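Local coordinates for protein polysaccharide deacetylase (Bacillus cereus, PDB 4HD5) that probably removes acetyl groups from polysaccharides by hydrolysing carbon-nitrogen bonds, as a zinc-binding member of the NodB-like deacetylase family, at residues T59-H64 against I103-K108; G115-E120 against I138-K143; K161-S166 against R343-H348; M174-D179 against T350-F355. All coordinates share one frame; numbering follows the deposited sequence. Where two conformers were deposited one is given.

Interactions 1 and 2 belong to the two facing sheets of an N-terminal beta sandwich and touch through Phe105, Phe117 and Phe140; both combine backbone hydrogen bonds with apolar side chains on the inner face. Interaction 1 is partly buried, with Asn60 and Pro104 exposed, and interaction 2 is buried. Interactions 3 and 4 lie in the deacetylase barrel and share elements, since strand 164-165 leads into helix 167-179 and strand 341-345 is followed by helix 352-358; Ile346 meets Phe355 between them. Interaction 3 is partly buried, near the zinc site, and relies on a carboxylate, histidines and waters, whereas interaction 4 is a buried contact of side-chain carbons.

Interaction 1: T59-H64 against I103-K108; sequences TNTSIH and IPFDIK
Ile63 and Phe105 run side by side in the same direction, with CD1 of Ile63 3.9 Å from CB of Phe105. Because CG of Phe105 stands anti to the backbone N (chi1 -178°), the ring leads on away from strand 60-64. Thr61 places its methyl CG2 near the plane of this ring, at the edge, while its OG1 is hydrogen-bonded to the carbonyl oxygen of Thr52. Further along, CB of Ile63 rests 4.1 Å from CG1 of Ile103. The two strands are an antiparallel pair, their axes 154° apart, in a three-stranded sheet with 60-65 in the middle; Ile63, Ile103 and Phe105 face the second sheet of a beta sandwich, where Tyr77 receives Ile63 and Ile103, and Ile79 and Phe117 receive Phe105. Paired backbone bonds join Thr61 to Phe105 and Ile63 to Ile103. Asn60 and Asp106 project from the opposite face, their amide and carboxylate planes 43° apart, and OD2 of Asp106 lies 3.6 Å from CB of Asn60. OD1 accepts a hydrogen bond from the backbone N of Lys108, two residues on, at 2.8 Å through its anti lone pair, an Asx turn. There the chains still hold together: Ile107 N donates to Thr59 O over 3.0 Å, and the Ile107 side chain crosses that of Thr59 at about a right angle, its CG1 4.0 Å from CB of Thr59.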
# COMPACT_ATOMS: atom_id res chain seq x y z
N THR A 59 -7.80 17.33 -6.41
CA THR A 59 -7.81 16.69 -7.72
C THR A 59 -7.16 17.57 -8.79
O THR A 59 -6.97 17.14 -9.92
CB THR A 59 -9.25 16.38 -8.17
OG1 THR A 59 -9.98 17.60 -8.35
CG2 THR A 59 -9.95 15.51 -7.13
N ASN A 60 -6.82 18.80 -8.44
CA ASN A 60 -6.25 19.73 -9.41
C ASN A 60 -5.28 20.70 -8.78
O ASN A 60 -5.20 20.84 -7.56
CB ASN A 60 -7.35 20.48 -10.17
CG ASN A 60 -8.28 21.26 -9.26
OD1 ASN A 60 -7.87 22.20 -8.58
ND2 ASN A 60 -9.55 20.89 -9.26
N THR A 61 -4.52 21.36 -9.64
CA THR A 61 -3.56 22.37 -9.23
C THR A 61 -3.26 23.23 -10.43
O THR A 61 -3.67 22.92 -11.55
CB THR A 61 -2.26 21.72 -8.68
OG1 THR A 61 -1.37 22.73 -8.19
CG2 THR A 61 -1.56 20.90 -9.75
N SER A 62 -2.56 24.33 -10.19
CA SER A 62 -2.11 25.23 -11.24
C SER A 62 -0.59 25.15 -11.29
O SER A 62 0.06 25.31 -10.27
CB SER A 62 -2.56 26.67 -10.94
OG SER A 62 -1.89 27.61 -11.75
N ILE A 63 -0.04 24.90 -12.47
CA ILE A 63 1.40 24.79 -12.64
C ILE A 63 1.87 25.96 -13.50
O ILE A 63 1.29 26.25 -14.54
CB ILE A 63 1.81 23.48 -13.33
CG1 ILE A 63 1.28 22.26 -12.55
CG2 ILE A 63 3.32 23.39 -13.47
CD1 ILE A 63 1.44 20.95 -13.30
N HIS A 64 2.93 26.62 -13.04
CA HIS A 64 3.57 27.67 -13.82
C HIS A 64 5.07 27.56 -13.62
O HIS A 64 5.54 26.74 -12.82
CB HIS A 64 3.05 29.04 -13.39
CG HIS A 64 3.58 29.51 -12.07
ND1 HIS A 64 3.00 29.16 -10.87
CD2 HIS A 64 4.63 30.30 -11.77
CE1 HIS A 64 3.68 29.72 -9.88
NE2 HIS A 64 4.67 30.42 -10.40
N ILE A 103 -0.59 26.56 -16.60
CA ILE A 103 -1.57 25.61 -17.11
C ILE A 103 -2.39 25.06 -15.95
O ILE A 103 -1.87 24.90 -14.85
CB ILE A 103 -0.92 24.43 -17.88
CG1 ILE A 103 0.09 23.67 -17.00
CG2 ILE A 103 -0.24 24.93 -19.15
CD1 ILE A 103 0.41 22.28 -17.51
N PRO A 104 -3.68 24.79 -16.19
CA PRO A 104 -4.46 24.04 -15.21
C PRO A 104 -4.16 22.56 -15.33
O PRO A 104 -4.20 22.02 -16.44
CB PRO A 104 -5.90 24.33 -15.61
CG PRO A 104 -5.84 24.56 -17.08
CD PRO A 104 -4.49 25.17 -17.36
N PHE A 105 -3.84 21.91 -14.21
CA PHE A 105 -3.68 20.45 -14.21
C PHE A 105 -4.75 19.81 -13.35
O PHE A 105 -4.92 20.17 -12.20
CB PHE A 105 -2.30 20.04 -13.69
CG PHE A 105 -2.09 18.55 -13.71
CD1 PHE A 105 -1.86 17.89 -14.91
CD2 PHE A 105 -2.15 17.80 -12.55
CE1 PHE A 105 -1.68 16.52 -14.95
CE2 PHE A 105 -1.97 16.43 -12.58
CZ PHE A 105 -1.73 15.79 -13.78
N ASP A 106 -5.47 18.85 -13.93
CA ASP A 106 -6.51 18.09 -13.24
C ASP A 106 -6.33 16.60 -13.53
O ASP A 106 -6.11 16.21 -14.69
CB ASP A 106 -7.90 18.55 -13.70
CG ASP A 106 -9.03 17.98 -12.84
OD1 ASP A 106 -9.19 16.75 -12.78
OD2 ASP A 106 -9.76 18.78 -12.21
N ILE A 107 -6.43 15.77 -12.50
CA ILE A 107 -6.22 14.32 -12.66
C ILE A 107 -7.29 13.63 -13.52
O ILE A 107 -7.13 12.48 -13.89
CB ILE A 107 -6.08 13.59 -11.31
CG1 ILE A 107 -7.38 13.68 -10.49
CG2 ILE A 107 -4.89 14.15 -10.53
CD1 ILE A 107 -7.33 12.95 -9.17
N LYS A 108 -8.38 14.34 -13.83
CA LYS A 108 -9.37 13.85 -14.81
C LYS A 108 -8.70 13.58 -16.17
O LYS A 108 -9.17 12.74 -16.93
CB LYS A 108 -10.54 14.83 -14.98
CG LYS A 108 -10.19 16.09 -15.76
CD LYS A 108 -11.28 17.14 -15.70
CE LYS A 108 -10.83 18.42 -16.41
NZ LYS A 108 -11.88 19.48 -16.45

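Interaction 2: G115-E120 against I138-K143; sequences GEFQIE and ITFEQK
The rings of Phe117 and Phe140 meet obliquely, planes 80° apart and centroids separated by 5.6 Å, with CE1 of Phe117 3.8 Å from CD1 of Phe140. A carbonyl oxygen lies near the plane of each ring, at its edge: Ile138 O beside Phe117 and Gly115 O beside Phe140. Phe117 also makes edge-to-face contacts with Phe105 and Phe110, which extend the aromatic cluster across the interior of the beta sandwich. The two segments come from the hairpin of strands 115-125 and 130-140, two neighbouring strands of the four-stranded sheet. On the same inner face, the methyl CG2 of Ile138 occupies the position between its backbone N and carbonyl carbon, since CG1 takes the place anti to N (chi1 -172°). From there CG2 touches CB of Phe117 at 3.7 Å and CD1 of Ile119 at 3.9 Å. The other face is more polar: OG1 of Thr139 approaches CB of Glu116 to 3.7 Å, while the Glu116 carboxylate reaches Thr82 through OE2. The backbone angles of Gly115 would press a CB against the preceding carbonyl oxygen, which calls for glycine, and the carbon chain of Gln142 passes close to it, CG lying 4.0 Å from Gly115 CA. The Gln142 amide nitrogen is held by the carbonyls of Ile193 and Val196. Phe117 and Ile138 exchange two straight backbone bonds, but the Gly115-Phe140 pair is more bent: Phe140 N lies 2.9 Å from Gly115 O and stands 42° out of the plane of that carbonyl.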
# COMPACT_ATOMS: atom_id res chain seq x y z
N GLY A 115 -1.38 9.28 -7.41
CA GLY A 115 -0.00 8.85 -7.21
C GLY A 115 1.02 9.91 -7.60
O GLY A 115 0.70 11.10 -7.70
N GLU A 116 2.24 9.46 -7.83
CA GLU A 116 3.35 10.33 -8.17
C GLU A 116 3.34 10.68 -9.66
O GLU A 116 3.31 9.79 -10.52
CB GLU A 116 4.66 9.64 -7.76
CG GLU A 116 5.94 10.34 -8.19
CD GLU A 116 7.17 9.58 -7.74
OE1 GLU A 116 7.46 9.58 -6.52
OE2 GLU A 116 7.84 8.97 -8.60
N PHE A 117 3.36 11.98 -9.94
CA PHE A 117 3.46 12.50 -11.30
C PHE A 117 4.80 13.20 -11.47
O PHE A 117 5.19 14.00 -10.61
CB PHE A 117 2.35 13.52 -11.59
CG PHE A 117 0.98 12.92 -11.68
CD1 PHE A 117 0.28 12.60 -10.53
CD2 PHE A 117 0.37 12.73 -12.90
CE1 PHE A 117 -0.99 12.06 -10.60
CE2 PHE A 117 -0.90 12.20 -12.99
CZ PHE A 117 -1.58 11.86 -11.83
N GLN A 118 5.49 12.91 -12.56
CA GLN A 118 6.72 13.60 -12.91
C GLN A 118 6.43 14.63 -13.98
O GLN A 118 5.68 14.36 -14.91
CB GLN A 118 7.77 12.62 -13.40
CG GLN A 118 8.08 11.53 -12.40
CD GLN A 118 9.34 10.77 -12.72
OE1 GLN A 118 9.39 9.54 -12.58
NE2 GLN A 118 10.38 11.48 -13.15
N ILE A 119 7.03 15.81 -13.83
CA ILE A 119 6.78 16.93 -14.74
C ILE A 119 8.10 17.34 -15.38
O ILE A 119 9.08 17.63 -14.68
CB ILE A 119 6.17 18.14 -14.01
CG1 ILE A 119 4.99 17.72 -13.14
CG2 ILE A 119 5.75 19.21 -15.01
CD1 ILE A 119 4.72 18.67 -11.99
N GLU A 120 8.11 17.36 -16.71
CA GLU A 120 9.28 17.69 -17.49
C GLU A 120 8.93 18.86 -18.41
O GLU A 120 8.05 18.73 -19.26
CB GLU A 120 9.71 16.47 -18.31
CG GLU A 120 11.04 16.62 -19.03
CD GLU A 120 11.58 15.29 -19.53
OE1 GLU A 120 10.78 14.49 -20.06
OE2 GLU A 120 12.79 15.05 -19.40
N ILE A 138 5.12 16.05 -8.39
CA ILE A 138 3.93 16.32 -7.60
C ILE A 138 3.26 14.97 -7.33
O ILE A 138 3.17 14.12 -8.22
CB ILE A 138 2.96 17.28 -8.33
CG1 ILE A 138 1.81 17.69 -7.40
CG2 ILE A 138 2.42 16.68 -9.61
CD1 ILE A 138 0.95 18.80 -7.93
N THR A 139 2.80 14.78 -6.09
CA THR A 139 2.24 13.50 -5.66
C THR A 139 0.85 13.67 -5.08
O THR A 139 0.66 14.28 -4.03
CB THR A 139 3.19 12.82 -4.66
OG1 THR A 139 4.38 12.44 -5.36
CG2 THR A 139 2.55 11.57 -4.02
N PHE A 140 -0.13 13.13 -5.80
CA PHE A 140 -1.49 13.04 -5.33
C PHE A 140 -1.62 11.71 -4.59
O PHE A 140 -1.57 10.64 -5.21
CB PHE A 140 -2.48 13.11 -6.50
CG PHE A 140 -2.52 14.46 -7.17
CD1 PHE A 140 -1.56 14.82 -8.10
CD2 PHE A 140 -3.54 15.37 -6.88
CE1 PHE A 140 -1.60 16.06 -8.73
CE2 PHE A 140 -3.58 16.61 -7.49
CZ PHE A 140 -2.62 16.95 -8.42
N GLU A 141 -1.75 11.77 -3.27
CA GLU A 141 -1.78 10.56 -2.44
C GLU A 141 -2.84 9.62 -2.96
O GLU A 141 -3.97 10.04 -3.22
CB GLU A 141 -2.09 10.90 -0.99
CG GLU A 141 -1.01 11.70 -0.30
CD GLU A 141 0.29 10.94 -0.16
OE1 GLU A 141 0.27 9.69 -0.16
OE2 GLU A 141 1.34 11.60 -0.06
N GLN A 142 -2.51 8.34 -3.11
CA GLN A 142 -3.57 7.40 -3.45
C GLN A 142 -4.01 6.56 -2.27
O GLN A 142 -3.27 6.35 -1.31
CB GLN A 142 -3.28 6.55 -4.70
CG GLN A 142 -1.86 6.12 -5.00
CD GLN A 142 -1.79 5.33 -6.31
OE1 GLN A 142 -2.71 5.36 -7.13
NE2 GLN A 142 -0.69 4.62 -6.51
N LYS A 143 -5.27 6.14 -2.35
CA LYS A 143 -5.88 5.34 -1.31
C LYS A 143 -5.32 3.94 -1.36
O LYS A 143 -4.97 3.45 -2.43
CB LYS A 143 -7.40 5.35 -1.47
CG LYS A 143 -8.01 6.64 -0.96
CD LYS A 143 -9.41 6.91 -1.47
CE LYS A 143 -10.33 5.70 -1.36
NZ LYS A 143 -10.49 5.00 -2.66

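Interaction 3: K161-S166 against R343-H348; sequences KDLFVS and RVRIHH
Beside the zinc site of the deacetylase barrel, the loop that follows strand 341-345 meets the short 3-10 turn at 161-163 through a histidine-carboxylate hydrogen bond. ND1 of His347 donates to OD2 of Asp162 over 3.0 Å, nearly in the ring plane and onto the syn lone pair, the carboxylate being turned 35° from the ring. CG of Arg345 covers one face of His347, near the rim. The Arg345 chain bends at chi3 (-80°), and its guanidinium meets CD1 of Leu163 at the edge, 3.7 Å from NH1. Asp162 OD2 stays 4.6 Å from the same NH1, well out of the guanidinium plane, so any attraction between them is probably only electrostatic, with no N-H aimed at the oxygen. NH1 instead donates to a water 2.9 Å away that lies close to the carbonyls of Asp162 and Ile346. At the outer end, CG of Lys161 sits over a face of His348 in a CH-pi contact, 4.0 Å from the ring centroid, and another water joins Ser166 N to His348 O. Leu163 reaches within about 8 Å of the zinc ion, side chain to metal, which places the contact among the loops at the C-terminal ends of the strands, where a NodB-like barrel carries its metal site.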
# COMPACT_ATOMS: atom_id res chain seq x y z
N LYS A 161 -17.73 -18.34 12.15
CA LYS A 161 -18.17 -18.51 10.76
C LYS A 161 -17.72 -17.35 9.89
O LYS A 161 -17.16 -17.55 8.81
CB LYS A 161 -19.71 -18.64 10.68
CG LYS A 161 -20.20 -19.17 9.34
CD LYS A 161 -21.72 -19.22 9.18
CE LYS A 161 -22.43 -19.85 10.38
NZ LYS A 161 -23.83 -20.26 10.05
N ASP A 162 -17.95 -16.14 10.37
CA ASP A 162 -17.68 -14.95 9.55
C ASP A 162 -16.20 -14.78 9.18
O ASP A 162 -15.88 -14.06 8.24
CB ASP A 162 -18.19 -13.68 10.23
CG ASP A 162 -18.22 -12.50 9.27
OD1 ASP A 162 -18.84 -12.64 8.20
OD2 ASP A 162 -17.60 -11.46 9.55
N LEU A 163 -15.32 -15.44 9.92
CA LEU A 163 -13.87 -15.35 9.71
C LEU A 163 -13.32 -16.35 8.68
O LEU A 163 -12.12 -16.38 8.42
CB LEU A 163 -13.11 -15.54 11.04
CG LEU A 163 -12.77 -14.30 11.89
CD1 LEU A 163 -13.80 -13.19 11.79
CD2 LEU A 163 -12.52 -14.68 13.35
N PHE A 164 -14.19 -17.17 8.09
CA PHE A 164 -13.79 -18.17 7.12
C PHE A 164 -14.18 -17.77 5.73
O PHE A 164 -15.36 -17.54 5.46
CB PHE A 164 -14.41 -19.52 7.46
CG PHE A 164 -13.65 -20.25 8.51
CD1 PHE A 164 -13.76 -19.87 9.84
CD2 PHE A 164 -12.75 -21.26 8.18
CE1 PHE A 164 -13.04 -20.51 10.83
CE2 PHE A 164 -12.02 -21.90 9.16
CZ PHE A 164 -12.17 -21.53 10.49
N VAL A 165 -13.20 -17.68 4.84
CA VAL A 165 -13.44 -17.44 3.43
C VAL A 165 -13.00 -18.69 2.68
O VAL A 165 -11.87 -19.16 2.85
CB VAL A 165 -12.67 -16.20 2.93
CG1 VAL A 165 -12.73 -16.09 1.41
CG2 VAL A 165 -13.21 -14.93 3.60
N SER A 166 -13.90 -19.26 1.87
CA SER A 166 -13.62 -20.51 1.19
C SER A 166 -12.48 -20.34 0.20
O SER A 166 -12.26 -19.26 -0.32
CB SER A 166 -14.86 -21.04 0.45
OG SER A 166 -15.24 -20.16 -0.60
N ARG A 343 -8.64 -1.28 8.14
CA ARG A 343 -8.61 -2.38 7.22
C ARG A 343 -10.00 -2.68 6.67
O ARG A 343 -11.03 -2.33 7.29
CB ARG A 343 -8.01 -3.61 7.89
CG ARG A 343 -6.51 -3.51 8.07
CD ARG A 343 -5.89 -4.86 8.39
NE ARG A 343 -6.19 -5.30 9.76
CZ ARG A 343 -5.83 -6.47 10.27
NH1 ARG A 343 -5.17 -7.36 9.52
NH2 ARG A 343 -6.14 -6.77 11.53
N VAL A 344 -10.01 -3.29 5.49
CA VAL A 344 -11.23 -3.72 4.81
C VAL A 344 -11.46 -5.18 5.19
O VAL A 344 -10.64 -6.06 4.88
CB VAL A 344 -11.11 -3.60 3.26
CG1 VAL A 344 -12.38 -4.06 2.56
CG2 VAL A 344 -10.79 -2.17 2.85
N ARG A 345 -12.58 -5.44 5.85
CA ARG A 345 -12.94 -6.79 6.29
C ARG A 345 -13.57 -7.56 5.15
O ARG A 345 -14.47 -7.04 4.47
CB ARG A 345 -13.92 -6.70 7.46
CG ARG A 345 -14.30 -8.04 8.07
CD ARG A 345 -15.24 -7.85 9.25
NE ARG A 345 -14.55 -7.48 10.50
CZ ARG A 345 -13.86 -8.31 11.28
NH1 ARG A 345 -13.68 -9.58 10.94
NH2 ARG A 345 -13.29 -7.85 12.39
N ILE A 346 -13.10 -8.79 4.92
CA ILE A 346 -13.74 -9.71 3.97
C ILE A 346 -14.53 -10.72 4.80
O ILE A 346 -14.00 -11.27 5.75
CB ILE A 346 -12.71 -10.45 3.07
CG1 ILE A 346 -11.81 -9.45 2.31
CG2 ILE A 346 -13.43 -11.38 2.09
CD1 ILE A 346 -12.54 -8.26 1.72
N HIS A 347 -15.80 -10.92 4.45
CA HIS A 347 -16.70 -11.76 5.24
C HIS A 347 -16.90 -13.12 4.59
O HIS A 347 -16.60 -13.31 3.42
CB HIS A 347 -18.08 -11.09 5.36
CG HIS A 347 -18.05 -9.71 5.95
ND1 HIS A 347 -18.08 -9.49 7.31
CD2 HIS A 347 -18.03 -8.49 5.36
CE1 HIS A 347 -18.07 -8.18 7.53
NE2 HIS A 347 -18.04 -7.56 6.37
N HIS A 348 -17.45 -14.05 5.35
CA HIS A 348 -17.75 -15.40 4.86
C HIS A 348 -18.60 -15.39 3.58
O HIS A 348 -18.38 -16.21 2.68
CB HIS A 348 -18.46 -16.15 6.00
CG HIS A 348 -18.76 -17.58 5.71
ND1 HIS A 348 -20.04 -18.09 5.82
CD2 HIS A 348 -17.97 -18.62 5.37
CE1 HIS A 348 -20.02 -19.38 5.53
NE2 HIS A 348 -18.78 -19.73 5.26
O HOH W 1 -13.31 -13.50 6.93
O HOH W 2 -14.53 -11.24 8.69
O HOH W 3 -16.71 -18.51 2.20

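Interaction 4: M174-D179 against T350-F355; sequences MKHLKD and TTVEQF
His176 and Val352, on helix 167-179 and at the start of helix 352-358, are the nearest CA pair of the two segments, 7.6 Å apart. Both side chains point across: CB of His176 lies 4.1 Å from CG1 of Val352. A chi1 of 169° swings the imidazole out so that CD2 lies at the edge of the Phe355 ring, 4.0 Å from CE2. Leu177 crosses the Phe355 side chain at about a right angle, and its CD2 is 4.0 Å from Phe355 CZ. Met174 approaches that same CZ more loosely with its terminal methyl CE. Phe355 thus packs against three residues of helix 167-179, and beyond them it touches Leu147 and Tyr149 of the barrel strand 146-149, so the contact ties two outer helices to the barrel wall. The polar pairs are local. Thr351 and Gln354 form a capping box at the helix start, Gln354 N bonding to Thr351 OG1 at 3.0 Å and Thr351 N to Gln354 OE1, while Lys175 makes a salt bridge with Asp179 one turn on. Between the helices the meeting atoms are carbons, consistent with an interface held by apolar packing rather than by directional bonds.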
# COMPACT_ATOMS: atom_id res chain seq x y z
N MET A 174 -8.61 -13.17 -5.48
CA MET A 174 -7.25 -12.94 -5.93
C MET A 174 -7.18 -12.85 -7.46
O MET A 174 -6.44 -12.04 -7.99
CB MET A 174 -6.31 -14.02 -5.41
CG MET A 174 -6.18 -14.04 -3.90
SD MET A 174 -5.58 -12.49 -3.20
CE MET A 174 -7.08 -11.66 -2.71
N LYS A 175 -7.97 -13.66 -8.17
CA LYS A 175 -8.00 -13.56 -9.63
C LYS A 175 -8.55 -12.20 -10.08
O LYS A 175 -8.10 -11.66 -11.10
CB LYS A 175 -8.81 -14.70 -10.26
CG LYS A 175 -8.59 -14.83 -11.75
CD LYS A 175 -9.06 -16.18 -12.28
CE LYS A 175 -8.87 -16.28 -13.78
NZ LYS A 175 -9.58 -15.21 -14.54
N HIS A 176 -9.49 -11.64 -9.32
CA HIS A 176 -10.01 -10.31 -9.64
C HIS A 176 -8.90 -9.24 -9.55
O HIS A 176 -8.77 -8.37 -10.43
CB HIS A 176 -11.19 -9.95 -8.75
CG HIS A 176 -11.60 -8.51 -8.86
ND1 HIS A 176 -12.36 -8.03 -9.91
CD2 HIS A 176 -11.33 -7.45 -8.07
CE1 HIS A 176 -12.53 -6.73 -9.76
NE2 HIS A 176 -11.93 -6.36 -8.65
N LEU A 177 -8.08 -9.33 -8.51
CA LEU A 177 -6.92 -8.43 -8.37
C LEU A 177 -5.93 -8.61 -9.54
O LEU A 177 -5.38 -7.62 -10.05
CB LEU A 177 -6.21 -8.68 -7.03
CG LEU A 177 -7.04 -8.48 -5.74
CD1 LEU A 177 -6.16 -8.63 -4.51
CD2 LEU A 177 -7.73 -7.13 -5.71
N LYS A 178 -5.70 -9.85 -9.95
CA LYS A 178 -4.77 -10.14 -11.06
C LYS A 178 -5.29 -9.57 -12.38
O LYS A 178 -4.59 -8.84 -13.08
CB LYS A 178 -4.55 -11.65 -11.20
CG LYS A 178 -3.72 -12.07 -12.42
CD LYS A 178 -3.44 -13.55 -12.38
CE LYS A 178 -2.58 -14.01 -13.55
NZ LYS A 178 -2.17 -15.43 -13.37
N ASP A 179 -6.54 -9.88 -12.69
CA ASP A 179 -7.14 -9.47 -13.95
C ASP A 179 -7.32 -7.95 -14.07
O ASP A 179 -7.36 -7.42 -15.17
CB ASP A 179 -8.47 -10.20 -14.16
CG ASP A 179 -8.29 -11.71 -14.34
OD1 ASP A 179 -7.15 -12.19 -14.55
OD2 ASP A 179 -9.31 -12.44 -14.25
N THR A 350 -19.10 -12.63 1.54
CA THR A 350 -18.69 -11.60 0.59
C THR A 350 -18.52 -12.19 -0.81
O THR A 350 -17.76 -13.12 -1.01
CB THR A 350 -17.35 -10.97 1.03
OG1 THR A 350 -17.50 -10.39 2.32
CG2 THR A 350 -16.90 -9.91 0.04
N THR A 351 -19.26 -11.63 -1.77
CA THR A 351 -19.13 -11.97 -3.18
C THR A 351 -18.01 -11.16 -3.81
O THR A 351 -17.60 -10.14 -3.27
CB THR A 351 -20.41 -11.64 -3.97
OG1 THR A 351 -20.64 -10.22 -3.93
CG2 THR A 351 -21.61 -12.39 -3.38
N VAL A 352 -17.54 -11.61 -4.97
CA VAL A 352 -16.50 -10.86 -5.70
C VAL A 352 -16.95 -9.42 -5.94
O VAL A 352 -16.17 -8.46 -5.84
CB VAL A 352 -16.12 -11.56 -7.03
CG1 VAL A 352 -15.16 -10.71 -7.84
CG2 VAL A 352 -15.50 -12.92 -6.73
N GLU A 353 -18.23 -9.25 -6.24
CA GLU A 353 -18.75 -7.93 -6.53
C GLU A 353 -18.76 -7.03 -5.28
O GLU A 353 -18.31 -5.90 -5.34
CB GLU A 353 -20.11 -8.05 -7.21
CG GLU A 353 -19.97 -8.47 -8.68
CD GLU A 353 -19.53 -9.92 -8.90
OE1 GLU A 353 -20.03 -10.83 -8.18
OE2 GLU A 353 -18.72 -10.17 -9.83
N GLN A 354 -19.23 -7.56 -4.15
CA GLN A 354 -19.12 -6.85 -2.87
C GLN A 354 -17.66 -6.52 -2.56
O GLN A 354 -17.33 -5.42 -2.14
CB GLN A 354 -19.72 -7.66 -1.72
CG GLN A 354 -21.24 -7.75 -1.77
CD GLN A 354 -21.82 -8.76 -0.80
OE1 GLN A 354 -21.27 -9.84 -0.61
NE2 GLN A 354 -22.94 -8.41 -0.17
N PHE A 355 -16.79 -7.50 -2.80
CA PHE A 355 -15.35 -7.37 -2.58
C PHE A 355 -14.80 -6.22 -3.41
O PHE A 355 -14.15 -5.32 -2.87
CB PHE A 355 -14.69 -8.70 -2.94
CG PHE A 355 -13.18 -8.67 -3.01
CD1 PHE A 355 -12.41 -8.71 -1.87
CD2 PHE A 355 -12.54 -8.69 -4.24
CE1 PHE A 355 -11.02 -8.72 -1.95
CE2 PHE A 355 -11.15 -8.70 -4.32
CZ PHE A 355 -10.39 -8.72 -3.18